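Local coordinates for heme-binding protein A / AI-2 binding protein A (PDB 6OFQ) that binds peptides in the periplasm as the substrate-binding component of an ABC transporter, and probably hands them to the membrane permease for import, at residues I164-N169 and A173-N178; D434-L439 and K470-S475. All blocks are in the same frame, centred on the assembly; numbering follows the deposited sequence. Where two conformers were deposited one is given.

Contact 1 of 2, residues I164-N169 and A173-N178; sequences IRFTLN and APFLAN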
loop_
_atom_site.group_PDB
_atom_site.type_symbol
_atom_site.label_atom_id
_atom_site.label_comp_id
_atom_site.label_asym_id
_atom_site.label_seq_id
_atom_site.Cartn_x
_atom_site.Cartn_y
_atom_site.Cartn_z
ATOM N N ILE A 164 -1.307 -23.438 -13.761
ATOM C CA ILE A 164 -1.500 -22.180 -14.431
ATOM C C ILE A 164 -0.229 -21.725 -15.145
ATOM O O ILE A 164 0.845 -21.760 -14.567
ATOM C CB ILE A 164 -1.968 -21.082 -13.419
ATOM C CG1 ILE A 164 -3.443 -21.309 -12.971
ATOM C CG2 ILE A 164 -1.786 -19.713 -14.036
ATOM C CD1 ILE A 164 -4.447 -20.814 -13.979
ATOM N N ARG A 165 -0.354 -21.339 -16.405
ATOM C CA ARG A 165 0.800 -20.834 -17.170
ATOM C C ARG A 165 0.542 -19.413 -17.652
ATOM O O ARG A 165 -0.470 -19.148 -18.303
ATOM C CB ARG A 165 1.083 -21.713 -18.387
ATOM C CG ARG A 165 2.224 -21.177 -19.239
ATOM C CD ARG A 165 2.713 -22.205 -20.247
ATOM N NE ARG A 165 3.485 -23.240 -19.539
ATOM C CZ ARG A 165 3.809 -24.449 -20.010
ATOM N NH1 ARG A 165 3.385 -24.893 -21.180
ATOM N NH2 ARG A 165 4.498 -25.263 -19.258
ATOM N N PHE A 166 1.428 -18.492 -17.283
ATOM C CA PHE A 166 1.442 -17.134 -17.788
ATOM C C PHE A 166 2.479 -17.010 -18.859
ATOM O O PHE A 166 3.595 -17.548 -18.689
ATOM C CB PHE A 166 1.854 -16.137 -16.671
ATOM C CG PHE A 166 0.890 -16.000 -15.530
ATOM C CD1 PHE A 166 -0.117 -15.027 -15.532
ATOM C CD2 PHE A 166 1.045 -16.799 -14.434
ATOM C CE1 PHE A 166 -0.987 -14.907 -14.454
ATOM C CE2 PHE A 166 0.208 -16.676 -13.340
ATOM C CZ PHE A 166 -0.825 -15.759 -13.383
ATOM N N THR A 167 2.083 -16.414 -19.975
ATOM C CA THR A 167 3.063 -16.006 -20.972
ATOM C C THR A 167 3.047 -14.502 -21.035
ATOM O O THR A 167 1.976 -13.879 -21.105
ATOM C CB THR A 167 2.679 -16.607 -22.351
ATOM O OG1 THR A 167 2.590 -18.039 -22.205
ATOM C CG2 THR A 167 3.725 -16.200 -23.394
ATOM N N LEU A 168 4.243 -13.933 -21.001
ATOM C CA LEU A 168 4.381 -12.458 -20.988
ATOM C C LEU A 168 4.725 -11.900 -22.353
ATOM O O LEU A 168 5.288 -12.598 -23.200
ATOM C CB LEU A 168 5.404 -12.034 -19.965
ATOM C CG LEU A 168 5.284 -12.500 -18.545
ATOM C CD1 LEU A 168 6.267 -11.803 -17.624
ATOM C CD2 LEU A 168 3.881 -12.449 -17.995
ATOM N N ASN A 169 4.406 -10.619 -22.580
ATOM C CA ASN A 169 4.826 -9.969 -23.801
ATOM C C ASN A 169 6.293 -9.617 -23.843
ATOM O O ASN A 169 6.814 -9.303 -24.931
ATOM C CB ASN A 169 3.947 -8.741 -24.052
ATOM C CG ASN A 169 2.551 -9.096 -24.501
ATOM O OD1 ASN A 169 2.392 -9.880 -25.452
ATOM N ND2 ASN A 169 1.514 -8.510 -23.890
ATOM N N ALA A 173 10.955 -8.251 -14.647
ATOM C CA ALA A 173 11.684 -8.632 -13.451
ATOM C C ALA A 173 10.802 -8.669 -12.201
ATOM O O ALA A 173 10.927 -9.627 -11.453
ATOM C CB ALA A 173 12.928 -7.764 -13.237
ATOM N N PRO A 174 9.932 -7.687 -11.992
ATOM C CA PRO A 174 9.044 -7.743 -10.801
ATOM C C PRO A 174 7.922 -8.725 -10.827
ATOM O O PRO A 174 7.221 -8.844 -9.828
ATOM C CB PRO A 174 8.449 -6.329 -10.738
ATOM C CG PRO A 174 9.288 -5.507 -11.642
ATOM C CD PRO A 174 9.805 -6.395 -12.701
ATOM N N PHE A 175 7.719 -9.476 -11.912
ATOM C CA PHE A 175 6.460 -10.234 -12.048
ATOM C C PHE A 175 6.243 -11.230 -10.929
ATOM O O PHE A 175 5.124 -11.310 -10.404
ATOM C CB PHE A 175 6.407 -10.924 -13.433
ATOM C CG PHE A 175 5.042 -11.488 -13.811
ATOM C CD1 PHE A 175 3.966 -10.660 -14.043
ATOM C CD2 PHE A 175 4.829 -12.874 -13.753
ATOM C CE1 PHE A 175 2.744 -11.232 -14.369
ATOM C CE2 PHE A 175 3.602 -13.446 -14.052
ATOM C CZ PHE A 175 2.566 -12.604 -14.325
ATOM N N LEU A 176 7.240 -12.029 -10.542
ATOM C CA LEU A 176 7.036 -13.010 -9.507
ATOM C C LEU A 176 6.616 -12.334 -8.215
ATOM O O LEU A 176 5.635 -12.782 -7.588
ATOM C CB LEU A 176 8.272 -13.869 -9.293
ATOM C CG LEU A 176 8.106 -15.022 -8.317
ATOM C CD1 LEU A 176 7.161 -16.085 -8.787
ATOM C CD2 LEU A 176 9.483 -15.589 -7.997
ATOM N N ALA A 177 7.284 -11.249 -7.815
ATOM C CA ALA A 177 6.929 -10.553 -6.582
ATOM C C ALA A 177 5.547 -9.894 -6.686
ATOM O O ALA A 177 4.741 -9.922 -5.738
ATOM C CB ALA A 177 7.957 -9.463 -6.314
ATOM N N ASN A 178 5.188 -9.457 -7.884
ATOM C CA ASN A 178 3.883 -8.869 -8.142
ATOM C C ASN A 178 2.756 -9.842 -7.754
ATOM O O ASN A 178 1.650 -9.486 -7.264
ATOM C CB ASN A 178 3.633 -8.424 -9.568
ATOM C CG ASN A 178 4.461 -7.243 -9.968
ATOM O OD1 ASN A 178 4.997 -6.490 -9.148
ATOM N ND2 ASN A 178 4.516 -7.098 -11.279
#
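An antiparallel five-stranded sheet and the short helix that follows one of its strands pack together here through a small aromatic and aliphatic cluster, a piece of the peptide-binding-protein fold in which strand 163-168 meets helix 175-178 across a short connection. Phe166 and Leu168, alternate residues of the strand and so on the same side of the sheet, both project at Phe175 from the short helix. The two phenylalanines form a T-shaped (edge-to-face) pair: the rim of the Phe175 ring is presented to the face of Phe166, with ring planes at 73° and centroids 5.4 Å apart. Phe175 CZ leads, standing 3.8 Å from Phe166 CD1, above the face of the Phe166 ring and offset toward its rim. Phe175 can reach so far because its CG lies anti to the backbone N (chi1 -168°), which carries the ring out from the helix to a strand whose nearest CA, that of Leu168, is 9.4 Å from the CA of Phe175.

Leu168 takes a different aspect of the same ring. Its CD1 methyl approaches at Phe175 CG, 4.0 Å away, while the other methyl, CD2, lies further out along the ring. No hydrogen bond joins the two segments. Tyr92, on the adjoining strand 91-96, adds a second edge-to-face partner for Phe175, and Phe123 of helix 116-127 meets the ring of Phe166, so the cluster continues into the sheet and the helix beside it. The second methyl of the leucine makes a CH-pi contact over the centre of one face: Leu168 CD2 stands 4.0 Å from the centroid of the Phe175 ring, only 13° off the ring normal.

Contact 2 of 2, residues D434-L439 and K470-S475; sequences DPDNFL and KAKRVS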
loop_
_atom_site.group_PDB
_atom_site.type_symbol
_atom_site.label_atom_id
_atom_site.label_comp_id
_atom_site.label_asym_id
_atom_site.label_seq_id
_atom_site.Cartn_x
_atom_site.Cartn_y
_atom_site.Cartn_z
ATOM N N ASP A 434 11.301 -3.610 -4.202
ATOM C CA ASP A 434 11.750 -3.493 -5.578
ATOM C C ASP A 434 11.414 -2.057 -5.931
ATOM O O ASP A 434 10.270 -1.607 -5.814
ATOM C CB ASP A 434 11.017 -4.466 -6.496
ATOM C CG ASP A 434 11.661 -4.557 -7.867
ATOM O OD1 ASP A 434 11.629 -3.541 -8.564
ATOM O OD2 ASP A 434 12.145 -5.675 -8.202
ATOM N N PRO A 435 12.369 -1.301 -6.468
ATOM C CA PRO A 435 12.061 0.073 -6.916
ATOM C C PRO A 435 10.890 0.207 -7.860
ATOM O O PRO A 435 10.248 1.279 -7.880
ATOM C CB PRO A 435 13.391 0.568 -7.523
ATOM C CG PRO A 435 14.439 -0.259 -6.823
ATOM C CD PRO A 435 13.809 -1.601 -6.700
ATOM N N ASP A 436 10.629 -0.813 -8.646
ATOM C CA ASP A 436 9.509 -0.726 -9.579
ATOM C C ASP A 436 8.179 -0.372 -8.914
ATOM O O ASP A 436 7.357 0.385 -9.461
ATOM C CB ASP A 436 9.360 -2.045 -10.343
ATOM C CG ASP A 436 8.281 -2.007 -11.416
ATOM O OD1 ASP A 436 7.158 -2.429 -11.068
ATOM O OD2 ASP A 436 8.570 -1.667 -12.547
ATOM N N ASN A 437 7.999 -0.884 -7.704
ATOM C CA ASN A 437 6.729 -0.757 -6.940
ATOM C C ASN A 437 6.501 0.709 -6.526
ATOM O O ASN A 437 5.353 1.028 -6.134
ATOM C CB ASN A 437 6.762 -1.717 -5.750
ATOM C CG ASN A 437 5.532 -1.622 -4.840
ATOM O OD1 ASN A 437 5.675 -1.201 -3.674
ATOM N ND2 ASN A 437 4.370 -1.989 -5.304
ATOM N N PHE A 438 7.562 1.527 -6.479
ATOM C CA PHE A 438 7.401 2.957 -6.240
ATOM C C PHE A 438 7.496 3.687 -7.569
ATOM O O PHE A 438 6.583 4.473 -7.954
ATOM C CB PHE A 438 8.409 3.569 -5.238
ATOM C CG PHE A 438 8.259 3.091 -3.798
ATOM C CD1 PHE A 438 8.565 1.774 -3.397
ATOM C CD2 PHE A 438 7.956 4.026 -2.810
ATOM C CE1 PHE A 438 8.484 1.444 -2.039
ATOM C CE2 PHE A 438 7.861 3.651 -1.469
ATOM C CZ PHE A 438 8.159 2.370 -1.085
ATOM N N LEU A 439 8.635 3.579 -8.233
ATOM C CA LEU A 439 8.889 4.389 -9.395
ATOM C C LEU A 439 7.890 4.124 -10.521
ATOM O O LEU A 439 7.383 5.082 -11.119
ATOM C CB LEU A 439 10.295 4.185 -9.911
ATOM C CG LEU A 439 11.410 4.492 -8.894
ATOM C CD1 LEU A 439 12.751 4.089 -9.508
ATOM C CD2 LEU A 439 11.388 5.968 -8.520
ATOM N N LYS A 470 13.105 -0.146 -19.342
ATOM C CA LYS A 470 14.332 -0.912 -19.473
ATOM C C LYS A 470 14.669 -1.722 -18.264
ATOM O O LYS A 470 15.127 -2.866 -18.351
ATOM C CB LYS A 470 15.501 -0.004 -19.771
ATOM C CG LYS A 470 15.461 0.562 -21.154
ATOM C CD LYS A 470 16.735 1.365 -21.411
ATOM C CE LYS A 470 16.659 2.178 -22.687
ATOM N NZ LYS A 470 17.002 1.268 -23.795
ATOM N N ALA A 471 14.477 -1.133 -17.090
ATOM C CA ALA A 471 14.792 -1.819 -15.847
ATOM C C ALA A 471 13.868 -2.978 -15.512
ATOM O O ALA A 471 14.277 -3.877 -14.783
ATOM C CB ALA A 471 14.802 -0.889 -14.660
ATOM N N LYS A 472 12.730 -3.085 -16.171
ATOM C CA LYS A 472 11.937 -4.297 -16.054
ATOM C C LYS A 472 12.462 -5.440 -16.906
ATOM O O LYS A 472 12.245 -6.636 -16.620
ATOM C CB LYS A 472 10.539 -4.013 -16.581
ATOM C CG LYS A 472 9.747 -3.031 -15.764
ATOM C CD LYS A 472 8.494 -2.660 -16.518
ATOM C CE LYS A 472 7.502 -1.793 -15.745
ATOM N NZ LYS A 472 6.883 -2.529 -14.598
ATOM N N ARG A 473 13.175 -5.096 -17.982
ATOM C CA ARG A 473 13.455 -6.081 -19.051
ATOM C C ARG A 473 14.753 -6.815 -18.875
ATOM O O ARG A 473 15.050 -7.753 -19.612
ATOM C CB ARG A 473 13.451 -5.404 -20.429
ATOM C CG ARG A 473 12.132 -4.804 -20.838
ATOM C CD ARG A 473 11.067 -5.718 -21.373
ATOM N NE ARG A 473 9.841 -4.936 -21.554
ATOM C CZ ARG A 473 8.903 -4.761 -20.611
ATOM N NH1 ARG A 473 8.893 -5.388 -19.413
ATOM N NH2 ARG A 473 7.900 -3.950 -20.888
ATOM N N VAL A 474 15.533 -6.431 -17.879
ATOM C CA VAL A 474 16.690 -7.198 -17.437
ATOM C C VAL A 474 16.517 -7.607 -15.984
ATOM O O VAL A 474 15.865 -6.894 -15.211
ATOM C CB VAL A 474 18.004 -6.401 -17.576
ATOM C CG1 VAL A 474 18.288 -6.225 -19.060
ATOM C CG2 VAL A 474 17.967 -5.041 -16.901
ATOM N N SER A 475 17.008 -8.759 -15.586
ATOM C CA SER A 475 16.770 -9.296 -14.243
ATOM C C SER A 475 17.965 -9.070 -13.304
ATOM O O SER A 475 17.800 -9.037 -12.071
ATOM C CB SER A 475 16.361 -10.785 -14.342
ATOM O OG SER A 475 17.441 -11.492 -14.945
#
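Lys472 and Asp436 are joined by a buried salt bridge in which Lys472 NZ donates to Asp436 OD2 at 2.8 Å. The ammonium approaches on the syn side of that oxygen, 16° out of the carboxylate plane, and the grip is one-sided, since Asp436 OD1 lies 3.5 Å from the same Lys472 NZ. The lysine runs extended from its backbone until a bend at its last torsion (chi4 -67°) turns NZ in to the carboxylate. The two side chains cross at about a right angle, and Lys472 CE also comes within 3.4 Å of Asp436 OD2. Glu172 offers Lys472 NZ a second carboxylate through OE2, while the ring of Tyr440 makes a cation-pi contact with the lysine. Two acids and an aromatic ring would be expected to favour the charged lysine in this buried setting.

Asp434 caps the turn that leads into helix 436-443. Its OD1 accepts from Asp436 N at 2.9 Å, using the lone pair turned away from OD2, with an N-H...acceptor angle of 159°. This capping bond fixes the backbone of the very residue whose side chain meets Lys472. Asp434 OD2 in turn forms a salt bridge with Arg480, whose NE also bonds to Ala471 O, so one guanidinium links both segments from outside.

Beside these polar groups, Tyr484 of helix 477-494 touches Asp436, Leu439 and Ala471, and Leu439 also rests on Phe464 and Leu468 of helix 462-473. The contact thus joins helix 436-443 to helix 462-473, with helix 477-494 packed against both.

In the fold
Contact 1 and contact 2 follow one another along the chain yet lie side by side in space, on the same side of the chain's centre, with their own centres about 13 Å apart. They meet through the residues just ahead of helix 175-178. Ala173 N lies 2.9 Å from Lys472 O, a probable hydrogen bond, and Pro174 CG packs 3.6 Å from Asp436 CG. Ala173 CB also lies against the backbone of Val474 and Ser475. Glu172, immediately before segment 173-178, also reaches Arg473. The chain leading to Phe175 is thus held by charge and backbone to helix 462-473, and packed against helix 436-443 through Pro174.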